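Side-chain contacts in phosphoribosyltransferase (Thermus thermophilus, PDB 1WD5), which is of unknown function but probably acts as a phosphoribosyltransferase of the type I family, transferring a phosphoribosyl group to a substrate not yet identified: residues R2-D5 and R6-G10; A38-V41 and A42-G46; E92-A95 and A96-D100; R103-A106 and E107-R110; A186-L189 and D190-E193. One frame throughout, in Å; residues are numbered along the deposited sequence.

Contact 1. Residues R2-D5 and R6-G10; sequences RFRD and RRHAG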
# COMPACT_ATOMS: atom_id res chain seq x y z
N ARG A 2 20.52 -0.16 5.39
CA ARG A 2 20.33 0.78 6.50
C ARG A 2 20.11 2.19 5.96
O ARG A 2 21.07 2.87 5.59
CB ARG A 2 21.55 0.76 7.42
CG ARG A 2 21.42 1.64 8.65
CD ARG A 2 20.50 1.03 9.70
NE ARG A 2 20.49 1.83 10.93
CZ ARG A 2 19.85 1.49 12.04
NH1 ARG A 2 19.17 0.36 12.08
NH2 ARG A 2 19.90 2.28 13.10
N PHE A 3 18.86 2.62 5.93
CA PHE A 3 18.52 3.95 5.42
C PHE A 3 18.57 5.01 6.51
O PHE A 3 18.28 4.74 7.67
CB PHE A 3 17.12 3.92 4.80
CG PHE A 3 16.88 2.76 3.88
CD1 PHE A 3 16.20 1.63 4.31
CD2 PHE A 3 17.36 2.79 2.57
CE1 PHE A 3 16.00 0.54 3.46
CE2 PHE A 3 17.16 1.71 1.71
CZ PHE A 3 16.48 0.58 2.15
N ARG A 4 18.93 6.24 6.13
CA ARG A 4 18.99 7.35 7.08
C ARG A 4 17.58 7.64 7.57
O ARG A 4 17.36 7.82 8.77
CB ARG A 4 19.55 8.62 6.42
CG ARG A 4 20.98 8.50 5.87
CD ARG A 4 21.54 9.89 5.56
NE ARG A 4 20.75 10.61 4.57
CZ ARG A 4 20.89 10.47 3.25
NH1 ARG A 4 21.80 9.64 2.76
NH2 ARG A 4 20.11 11.14 2.42
N ASP A 5 16.64 7.69 6.63
CA ASP A 5 15.23 7.96 6.93
C ASP A 5 14.36 7.55 5.74
O ASP A 5 14.85 7.01 4.75
CB ASP A 5 15.02 9.45 7.25
CG ASP A 5 15.68 10.38 6.25
OD1 ASP A 5 15.59 10.12 5.03
OD2 ASP A 5 16.29 11.38 6.69
N ARG A 6 13.06 7.81 5.84
CA ARG A 6 12.13 7.44 4.78
C ARG A 6 12.34 8.19 3.46
O ARG A 6 12.07 7.65 2.39
CB ARG A 6 10.69 7.59 5.27
CG ARG A 6 10.30 6.63 6.40
CD ARG A 6 8.83 6.79 6.75
NE ARG A 6 8.41 5.96 7.89
CZ ARG A 6 8.62 6.28 9.16
NH1 ARG A 6 9.26 7.40 9.48
NH2 ARG A 6 8.17 5.49 10.13
N ARG A 7 12.82 9.43 3.53
CA ARG A 7 13.07 10.21 2.31
C ARG A 7 14.24 9.59 1.55
O ARG A 7 14.23 9.52 0.32
CB ARG A 7 13.40 11.67 2.66
CG ARG A 7 12.21 12.50 3.14
CD ARG A 7 11.39 13.03 1.98
NE ARG A 7 10.11 13.59 2.41
CZ ARG A 7 9.11 13.86 1.58
NH1 ARG A 7 9.26 13.61 0.28
NH2 ARG A 7 7.96 14.32 2.03
N HIS A 8 15.25 9.15 2.30
CA HIS A 8 16.43 8.52 1.73
C HIS A 8 16.05 7.24 0.99
O HIS A 8 16.50 6.98 -0.12
CB HIS A 8 17.43 8.17 2.84
CG HIS A 8 18.68 7.51 2.34
ND1 HIS A 8 19.47 6.73 3.15
CD2 HIS A 8 19.29 7.55 1.14
CE1 HIS A 8 20.52 6.31 2.47
NE2 HIS A 8 20.44 6.80 1.24
N ALA A 9 15.21 6.42 1.63
CA ALA A 9 14.77 5.17 1.03
C ALA A 9 13.92 5.47 -0.20
O ALA A 9 13.98 4.74 -1.20
CB ALA A 9 13.96 4.35 2.03
N GLY A 10 13.15 6.55 -0.13
CA GLY A 10 12.30 6.93 -1.25
C GLY A 10 13.11 7.32 -2.48
O GLY A 10 12.72 7.03 -3.61
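Arg4 lays its guanidinium flat over one face of the His8 imidazole, the two planes only 20° apart and the group centres 3.9 Å from each other. NH1 sits above the middle of the ring, and the bend of the arginine chain at chi3 (-60°) folds the guanidinium back over it. The same imidazole is held at its edge: backbone N of Arg4 donates to His8 ND1 at 3.1 Å, almost in the ring plane and nearly straight (175°). Stack and bond together fix both the tilt and the rotation of the ring.

Asp5 is the N-cap of helix 6-17, the first helix of the chain. Its OD1, met nearly end-on, accepts from His8 N at 2.9 Å, and its carbonyl O takes Ala9 N at 3.2 Å as the first turn closes. On another side of this turn Phe3 turns a ring face to Ala9, whose CB stands 3.9 Å from the ring centroid in a CH-pi contact. Arg6 heads away from the cap, its NE in a salt bridge with Asp128, which belongs to the sequence expected to bind phosphoribosyl pyrophosphate in this family.

Contact 2. Residues A38-V41 and A42-G46; sequences ADEV and ARRLG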
# COMPACT_ATOMS: atom_id res chain seq x y z
N ALA A 38 6.41 7.25 -0.50
CA ALA A 38 5.65 7.43 -1.74
C ALA A 38 5.76 8.85 -2.30
O ALA A 38 5.90 9.04 -3.52
CB ALA A 38 4.18 7.08 -1.50
N ASP A 39 5.68 9.84 -1.42
CA ASP A 39 5.77 11.23 -1.86
C ASP A 39 7.13 11.50 -2.50
O ASP A 39 7.21 12.17 -3.53
CB ASP A 39 5.58 12.17 -0.66
CG ASP A 39 5.67 13.63 -1.06
OD1 ASP A 39 4.69 14.15 -1.65
OD2 ASP A 39 6.71 14.26 -0.81
N GLU A 40 8.20 10.98 -1.90
CA GLU A 40 9.54 11.19 -2.45
C GLU A 40 9.63 10.52 -3.82
O GLU A 40 10.21 11.08 -4.75
CB GLU A 40 10.60 10.63 -1.50
CG GLU A 40 12.06 10.96 -1.86
CD GLU A 40 12.35 12.46 -1.89
OE1 GLU A 40 11.72 13.21 -1.10
OE2 GLU A 40 13.22 12.89 -2.68
N VAL A 41 9.06 9.33 -3.95
CA VAL A 41 9.10 8.61 -5.22
C VAL A 41 8.35 9.40 -6.29
O VAL A 41 8.85 9.61 -7.39
CB VAL A 41 8.45 7.21 -5.11
CG1 VAL A 41 8.24 6.62 -6.51
CG2 VAL A 41 9.33 6.29 -4.29
N ALA A 42 7.15 9.86 -5.95
CA ALA A 42 6.33 10.62 -6.88
C ALA A 42 7.06 11.87 -7.37
O ALA A 42 7.00 12.21 -8.55
CB ALA A 42 5.01 11.01 -6.22
N ARG A 43 7.76 12.55 -6.46
CA ARG A 43 8.49 13.75 -6.84
C ARG A 43 9.69 13.45 -7.74
O ARG A 43 10.01 14.23 -8.64
CB ARG A 43 8.95 14.51 -5.59
CG ARG A 43 7.80 15.08 -4.77
CD ARG A 43 8.24 15.67 -3.43
NE ARG A 43 7.08 16.18 -2.71
CZ ARG A 43 6.43 17.29 -3.05
NH1 ARG A 43 6.85 18.01 -4.09
NH2 ARG A 43 5.34 17.66 -2.39
N ARG A 44 10.36 12.33 -7.52
CA ARG A 44 11.52 11.98 -8.33
C ARG A 44 11.14 11.42 -9.70
O ARG A 44 11.85 11.63 -10.67
CB ARG A 44 12.41 10.97 -7.58
CG ARG A 44 12.83 11.45 -6.20
CD ARG A 44 14.32 11.32 -5.97
NE ARG A 44 14.74 12.06 -4.78
CZ ARG A 44 15.97 12.52 -4.58
NH1 ARG A 44 16.90 12.32 -5.50
NH2 ARG A 44 16.26 13.20 -3.48
N LEU A 45 10.01 10.73 -9.78
CA LEU A 45 9.56 10.16 -11.05
C LEU A 45 8.64 11.08 -11.86
O LEU A 45 8.24 10.74 -12.97
CB LEU A 45 8.84 8.83 -10.82
CG LEU A 45 9.66 7.63 -10.34
CD1 LEU A 45 8.74 6.43 -10.15
CD2 LEU A 45 10.73 7.30 -11.36
N GLY A 46 8.32 12.24 -11.31
CA GLY A 46 7.43 13.15 -12.01
C GLY A 46 6.03 12.57 -12.06
O GLY A 46 5.28 12.78 -13.02
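Asp39 and Arg43 lean toward one another along helix 33-45 because their first torsions tilt them in opposing senses: chi1 of Asp39 (-180°) sets CG beside its carbonyl carbon, facing the following turn, while chi1 of Arg43 (-66°) sets CG beside the backbone N, facing the preceding one. Glu40 and Arg44 repeat the scheme one residue on, with the glutamate bent at chi2 to curl its carboxylate over the helix.

In the first pair the extended arginine offers NE rather than its end, and NE reaches Asp39 OD2 at 2.7 Å in a salt bridge, the oxygen lying within the guanidinium plane. NE meets OD2 from the syn side, somewhat out of the carboxylate plane, and the two planes stand 62° apart. In the second, Glu40 OE2 uses its anti lone pair to accept from Arg44 NE at 2.7 Å; Arg44 NH2 adds a weak bond to the same oxygen at 3.2 Å.

Both acids also bind Arg7 of helix 6-17, and Asp39 OD1 accepts from Trp206 NE1. An asparagine in place of Asp39 would probably leave Arg43 and Arg7 short of a shared negative charge and weaken the tie between the two helices.

Val41 and Leu45 lie side by side, CG1 to CD1 at 3.7 Å, and both rest on Leu17. Gly46, with positive phi, follows the last turn. The helix is amphipathic, its apolar side (Ala38, Val41, Ala42) set on Val27 and Leu49, and it forms the crossover of the beta-alpha-beta unit joining strands 26-29 and 48-59.

Contact 3. Residues E92-A95 and A96-D100; sequences EREA and ARQRD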
# COMPACT_ATOMS: atom_id res chain seq x y z
N GLU A 92 -19.95 -10.59 5.06
CA GLU A 92 -20.63 -9.30 5.11
C GLU A 92 -20.46 -8.64 6.48
O GLU A 92 -20.32 -7.41 6.56
CB GLU A 92 -22.13 -9.47 4.82
CG GLU A 92 -22.47 -9.88 3.39
CD GLU A 92 -21.92 -8.93 2.34
OE1 GLU A 92 -21.87 -7.71 2.60
OE2 GLU A 92 -21.55 -9.41 1.25
N ARG A 93 -20.46 -9.43 7.55
CA ARG A 93 -20.28 -8.90 8.89
C ARG A 93 -18.86 -8.38 9.05
O ARG A 93 -18.64 -7.27 9.56
CB ARG A 93 -20.56 -9.96 9.96
CG ARG A 93 -22.02 -10.42 10.07
CD ARG A 93 -22.28 -11.14 11.40
NE ARG A 93 -21.51 -12.37 11.55
CZ ARG A 93 -21.85 -13.54 11.03
NH1 ARG A 93 -22.97 -13.65 10.32
NH2 ARG A 93 -21.07 -14.60 11.19
N GLU A 94 -17.88 -9.18 8.63
CA GLU A 94 -16.48 -8.79 8.74
C GLU A 94 -16.21 -7.53 7.90
O GLU A 94 -15.52 -6.62 8.34
CB GLU A 94 -15.57 -9.93 8.28
CG GLU A 94 -14.09 -9.55 8.10
CD GLU A 94 -13.33 -9.40 9.41
OE1 GLU A 94 -13.96 -9.42 10.50
OE2 GLU A 94 -12.08 -9.27 9.35
N ALA A 95 -16.77 -7.49 6.69
CA ALA A 95 -16.58 -6.34 5.82
C ALA A 95 -17.08 -5.06 6.48
O ALA A 95 -16.43 -4.02 6.40
CB ALA A 95 -17.32 -6.55 4.50
N ALA A 96 -18.23 -5.14 7.15
CA ALA A 96 -18.80 -3.98 7.83
C ALA A 96 -17.89 -3.48 8.95
O ALA A 96 -17.73 -2.27 9.13
CB ALA A 96 -20.18 -4.32 8.39
N ARG A 97 -17.30 -4.40 9.70
CA ARG A 97 -16.40 -4.01 10.78
C ARG A 97 -15.16 -3.30 10.23
O ARG A 97 -14.67 -2.34 10.82
CB ARG A 97 -15.97 -5.23 11.61
CG ARG A 97 -17.09 -5.82 12.46
CD ARG A 97 -16.54 -6.78 13.51
NE ARG A 97 -15.96 -7.98 12.91
CZ ARG A 97 -16.67 -9.05 12.55
NH1 ARG A 97 -17.98 -9.07 12.73
NH2 ARG A 97 -16.05 -10.10 12.01
N GLN A 98 -14.65 -3.78 9.09
CA GLN A 98 -13.47 -3.16 8.49
C GLN A 98 -13.80 -1.80 7.89
O GLN A 98 -12.95 -0.90 7.88
CB GLN A 98 -12.87 -4.08 7.42
CG GLN A 98 -12.38 -5.43 7.94
CD GLN A 98 -11.40 -5.32 9.10
OE1 GLN A 98 -10.61 -4.37 9.17
NE2 GLN A 98 -11.43 -6.29 10.00
N ARG A 99 -15.02 -1.63 7.38
CA ARG A 99 -15.40 -0.33 6.82
C ARG A 99 -15.37 0.72 7.92
O ARG A 99 -14.96 1.85 7.69
CB ARG A 99 -16.80 -0.38 6.20
CG ARG A 99 -16.93 -1.27 4.97
CD ARG A 99 -18.22 -0.97 4.22
NE ARG A 99 -18.36 -1.82 3.04
CZ ARG A 99 -18.95 -3.01 3.03
NH1 ARG A 99 -19.48 -3.50 4.14
NH2 ARG A 99 -19.00 -3.71 1.90
N ASP A 100 -15.81 0.34 9.12
CA ASP A 100 -15.82 1.26 10.25
C ASP A 100 -14.42 1.73 10.63
O ASP A 100 -14.23 2.89 10.99
CB ASP A 100 -16.46 0.61 11.48
CG ASP A 100 -17.90 0.24 11.27
OD1 ASP A 100 -18.63 0.99 10.58
OD2 ASP A 100 -18.33 -0.81 11.81
O HOH W 1 -21.20 -5.90 4.62
O HOH W 2 -20.79 -5.66 1.02
O HOH W 3 -12.89 -7.86 12.88
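Residues from Glu92 to Asp100 form unbroken alpha-helix inside helix 88-112, with each amide from Ala96 to Arg99 bonded to the carbonyl four residues back; the shortest of these links runs from Arg99 N to Ala95 O at 2.9 Å.

Glu94 carries most of the side-chain contact, dividing its two oxygens between two partners. OE1 receives Arg97 NH2 nearly end-on in a salt bridge of 2.7 Å, and OE1 lies 31° out of the Arg97 guanidinium plane. The bend of Arg97 at chi3 (-67°) folds the guanidinium back over the helix, one face over Glu94 CA, with NH2 only 3.5 Å from that atom. A water bridges the pair, donating to Glu94 OE1 at 3.0 Å and accepting from Arg97 NE. The other oxygen, OE2, accepts from Gln98 NE2 at 3.1 Å, approached from above the carboxylate plane.

On another flank Glu92 and Arg99 are joined through water instead of directly. One water gives hydrogens to Glu92 O and Glu92 OE1 and accepts from Arg99 NH1; a second spans OE1 and Arg99 NH2 with bonds of 2.8 Å to each. Glu92 OE2 accepts from Gln88 NE2.

Beyond the helix, Gln98 OE1 is bound by Arg55 and Glu94 OE2 by the amide of Gly58, tying the buried carboxylate to strand 48-59. Ala95 packs on Val70 of strand 66-71 and Leu76 of strand 76-78, while Arg99 reaches Gly74 O, so this part of the helix packs against the antiparallel end of the sheet.

Contact 4. Residues R103-A106 and E107-R110; sequences RKRA and ERYR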
# COMPACT_ATOMS: atom_id res chain seq x y z
N ARG A 103 -13.45 4.31 7.70
CA ARG A 103 -14.26 5.49 7.43
C ARG A 103 -13.78 6.89 7.83
O ARG A 103 -13.62 7.74 6.96
CB ARG A 103 -15.68 5.27 7.98
CG ARG A 103 -16.65 6.39 7.60
CD ARG A 103 -18.11 5.95 7.77
NE ARG A 103 -18.30 5.26 9.04
CZ ARG A 103 -18.49 3.95 9.17
NH1 ARG A 103 -18.51 3.16 8.10
NH2 ARG A 103 -18.63 3.43 10.38
N LYS A 104 -13.57 7.14 9.11
CA LYS A 104 -13.15 8.47 9.53
C LYS A 104 -11.83 8.92 8.93
O LYS A 104 -11.70 10.07 8.50
CB LYS A 104 -13.09 8.56 11.05
CG LYS A 104 -14.45 8.47 11.73
CD LYS A 104 -14.32 8.62 13.23
CE LYS A 104 -15.67 8.48 13.92
NZ LYS A 104 -15.52 8.54 15.41
N ARG A 105 -10.85 8.03 8.89
CA ARG A 105 -9.55 8.39 8.34
C ARG A 105 -9.66 8.74 6.86
O ARG A 105 -9.06 9.70 6.39
CB ARG A 105 -8.55 7.24 8.55
CG ARG A 105 -7.17 7.51 7.94
CD ARG A 105 -6.10 6.59 8.50
NE ARG A 105 -5.73 6.95 9.87
CZ ARG A 105 -6.27 6.42 10.97
NH1 ARG A 105 -7.20 5.47 10.87
NH2 ARG A 105 -5.87 6.83 12.16
N ALA A 106 -10.45 7.96 6.12
CA ALA A 106 -10.64 8.21 4.69
C ALA A 106 -11.32 9.57 4.45
O ALA A 106 -10.98 10.28 3.50
CB ALA A 106 -11.46 7.09 4.06
N GLU A 107 -12.28 9.92 5.30
CA GLU A 107 -12.98 11.19 5.15
C GLU A 107 -12.04 12.38 5.32
O GLU A 107 -12.09 13.33 4.54
CB GLU A 107 -14.14 11.32 6.15
CG GLU A 107 -15.18 10.21 6.07
CD GLU A 107 -16.44 10.50 6.89
OE1 GLU A 107 -16.33 11.14 7.96
OE2 GLU A 107 -17.54 10.08 6.47
N ARG A 108 -11.19 12.33 6.34
CA ARG A 108 -10.28 13.46 6.55
C ARG A 108 -9.21 13.57 5.48
O ARG A 108 -8.83 14.67 5.11
CB ARG A 108 -9.65 13.41 7.95
CG ARG A 108 -8.99 12.12 8.36
CD ARG A 108 -8.86 12.07 9.88
NE ARG A 108 -8.40 10.77 10.36
CZ ARG A 108 -8.54 10.33 11.61
NH1 ARG A 108 -9.15 11.09 12.52
NH2 ARG A 108 -8.09 9.13 11.95
N TYR A 109 -8.71 12.44 4.99
CA TYR A 109 -7.70 12.49 3.94
C TYR A 109 -8.33 13.02 2.64
O TYR A 109 -7.73 13.84 1.94
CB TYR A 109 -7.10 11.11 3.67
CG TYR A 109 -6.16 10.57 4.74
CD1 TYR A 109 -5.59 9.30 4.60
CD2 TYR A 109 -5.83 11.31 5.87
CE1 TYR A 109 -4.72 8.79 5.55
CE2 TYR A 109 -4.95 10.81 6.84
CZ TYR A 109 -4.40 9.54 6.67
OH TYR A 109 -3.53 9.02 7.60
N ARG A 110 -9.53 12.55 2.32
CA ARG A 110 -10.20 12.97 1.10
C ARG A 110 -10.63 14.43 1.14
O ARG A 110 -10.89 15.03 0.09
CB ARG A 110 -11.39 12.06 0.79
CG ARG A 110 -10.98 10.65 0.37
CD ARG A 110 -9.99 10.70 -0.79
NE ARG A 110 -9.37 9.41 -1.08
CZ ARG A 110 -8.14 9.28 -1.59
NH1 ARG A 110 -7.43 10.37 -1.84
NH2 ARG A 110 -7.64 8.09 -1.85
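Arg105 and Tyr109 run side by side along helix 88-112, the aliphatic part of the arginine lying against one face of the ring. The first torsion of Arg105 (177°) takes CG toward the following turn, where it stands 3.9 Å from the Tyr109 centroid in a CH-pi contact. CD continues along the ring to 3.6 Å from Tyr109 OH, and the bend at chi3 then turns the guanidinium steeply to the ring, with the phenol oxygen at its edge.

Arg108 has an unusual conformation for a helix: chi1 of 52° wedges CG between the backbone N and the carbonyl carbon, and CG comes within 3.1 Å of Arg105 O. From there the chain runs extended back across the preceding turn, so that NE lies over Arg105 CA at 3.3 Å. NE is buried there and has no polar partner. NH2 ends above one face of the Arg105 guanidinium, 3.2 Å from Arg105 NH2, with the two planes 70° apart.

The nearby carboxylate of Asp196, at the start of helix 196-204, probably offsets this gathering of positive charge. It takes a salt bridge from Arg105 NE and a hydrogen bond from Tyr109 OH, with Arg108 NH2 in a longer, weak ion pair. The turn thus joins the long helix to the C-terminal one, and Tyr109 also packs on Val199, Leu203 and, from strand 48-59, Leu53. Replacing Tyr109 by alanine is likely to cost Asp196 its phenol hydrogen bond, leave a gap beside Val199 and Leu203, and take away the face along which the Arg105 chain runs.

Contact 5. Residues A186-L189 and D190-E193; sequences AYYL and DFGE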
# COMPACT_ATOMS: atom_id res chain seq x y z
N ALA A 186 14.03 -1.64 12.02
CA ALA A 186 15.43 -1.95 12.25
C ALA A 186 16.32 -1.47 11.09
O ALA A 186 17.53 -1.34 11.26
CB ALA A 186 15.62 -3.45 12.46
N TYR A 187 15.73 -1.19 9.94
CA TYR A 187 16.53 -0.77 8.80
C TYR A 187 16.55 0.73 8.54
O TYR A 187 16.99 1.18 7.48
CB TYR A 187 16.09 -1.52 7.55
CG TYR A 187 16.13 -3.02 7.75
CD1 TYR A 187 15.01 -3.71 8.20
CD2 TYR A 187 17.31 -3.73 7.57
CE1 TYR A 187 15.06 -5.08 8.47
CE2 TYR A 187 17.38 -5.10 7.84
CZ TYR A 187 16.25 -5.76 8.29
OH TYR A 187 16.30 -7.11 8.58
N TYR A 188 16.07 1.51 9.51
CA TYR A 188 16.04 2.96 9.40
C TYR A 188 16.71 3.62 10.62
O TYR A 188 16.41 3.28 11.77
CB TYR A 188 14.60 3.46 9.31
CG TYR A 188 13.90 3.20 7.99
CD1 TYR A 188 13.21 2.00 7.76
CD2 TYR A 188 13.90 4.16 6.97
CE1 TYR A 188 12.54 1.78 6.55
CE2 TYR A 188 13.24 3.94 5.77
CZ TYR A 188 12.57 2.75 5.56
OH TYR A 188 11.91 2.54 4.36
N LEU A 189 17.63 4.55 10.37
CA LEU A 189 18.29 5.23 11.48
C LEU A 189 17.24 6.09 12.16
O LEU A 189 17.15 6.15 13.39
CB LEU A 189 19.44 6.10 10.97
CG LEU A 189 20.17 6.92 12.05
CD1 LEU A 189 20.81 5.98 13.07
CD2 LEU A 189 21.22 7.80 11.39
N ASP A 190 16.43 6.77 11.35
CA ASP A 190 15.36 7.62 11.84
C ASP A 190 14.03 6.99 11.43
O ASP A 190 13.64 7.07 10.26
CB ASP A 190 15.49 9.03 11.24
CG ASP A 190 14.27 9.91 11.52
OD1 ASP A 190 13.33 9.47 12.22
OD2 ASP A 190 14.25 11.06 11.03
N PHE A 191 13.36 6.37 12.39
CA PHE A 191 12.08 5.73 12.13
C PHE A 191 11.01 6.43 12.95
O PHE A 191 10.15 5.80 13.56
CB PHE A 191 12.15 4.24 12.51
CG PHE A 191 11.06 3.40 11.89
CD1 PHE A 191 10.91 3.35 10.51
CD2 PHE A 191 10.20 2.66 12.69
CE1 PHE A 191 9.91 2.56 9.93
CE2 PHE A 191 9.20 1.86 12.12
CZ PHE A 191 9.05 1.81 10.74
N GLY A 192 11.06 7.76 12.97
CA GLY A 192 10.10 8.54 13.72
C GLY A 192 8.65 8.37 13.30
O GLY A 192 8.35 7.97 12.17
N GLU A 193 7.75 8.70 14.22
CA GLU A 193 6.31 8.61 13.99
C GLU A 193 5.82 9.59 12.92
O GLU A 193 6.26 10.74 12.86
CB GLU A 193 5.59 8.89 15.32
CG GLU A 193 4.09 9.14 15.25
CD GLU A 193 3.30 7.95 14.75
OE1 GLU A 193 3.71 6.80 15.00
OE2 GLU A 193 2.25 8.17 14.11
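Tyr188 and Phe191 meet across a bend in the loop before helix 196-204: the backbone is extended at Tyr188, takes helical angles for the single residue Leu189, and is extended again at Asp190.

The bend carries Leu189 away from the tyrosine and brings Phe191 back beside it. The contact is made at a corner of each ring, CD1 of Tyr188 lying 3.8 Å from CD1 of Phe191. The rings meet obliquely, their planes 31° apart and their centroids separated by 5.5 Å. Phe191 reaches this position because its first torsion (-162°) places CG opposite the backbone N; CD1 then also lies 3.9 Å from Tyr188 CB, so the phenylalanine touches the root of the tyrosine as well as its ring. No hydrogen bond joins the two halves, and the contact between these side chains is apolar.

Tyr188 is buried and held from several directions. Its hydroxyl bonds to the carbonyl of Asp128, while its ring meets those of Phe3 and Phe191 and packs on Ala9. Phe191, much more exposed, leans on Arg6 and Asp128.

The second half of the loop is shaped by Asp190, whose OD1 accepts from Gly192 N at 2.9 Å, met nearly end-on and fairly straight (155°). A CB on Gly192 would probably crowd Asp190 OD1. This Asx turn lies in the stretch whose Tyr188 and Phe191 touch Asp128, part of the signature sequence with which type I phosphoribosyltransferases generally bind their phosphoribosyl donor.

How the contacts relate
Contact 1 touches both contact 2 and contact 5, which do not touch each other (nearest atoms about 9 Å). Contacts 1 and 5, with centres 8 Å apart, are joined by probable backbone hydrogen bonds, Phe3 N to Tyr187 O and Phe3 O to Leu189 N, both 2.8 Å; contacts 1 and 2 meet where Arg7 NH1 lies 2.8 Å from Asp39 OD2 and 2.9 Å from Glu40 OE1. Contacts 3 and 4 share helix 88-112; contact 3 lies across the chain's centre from contact 1, about 35 Å between centres. Contacts 1 and 5 both reach Asp128 of the probable active-site loop. His8 and Arg44 side chains each lie about 4 Å from bound MES, probably from the crystallisation liquor.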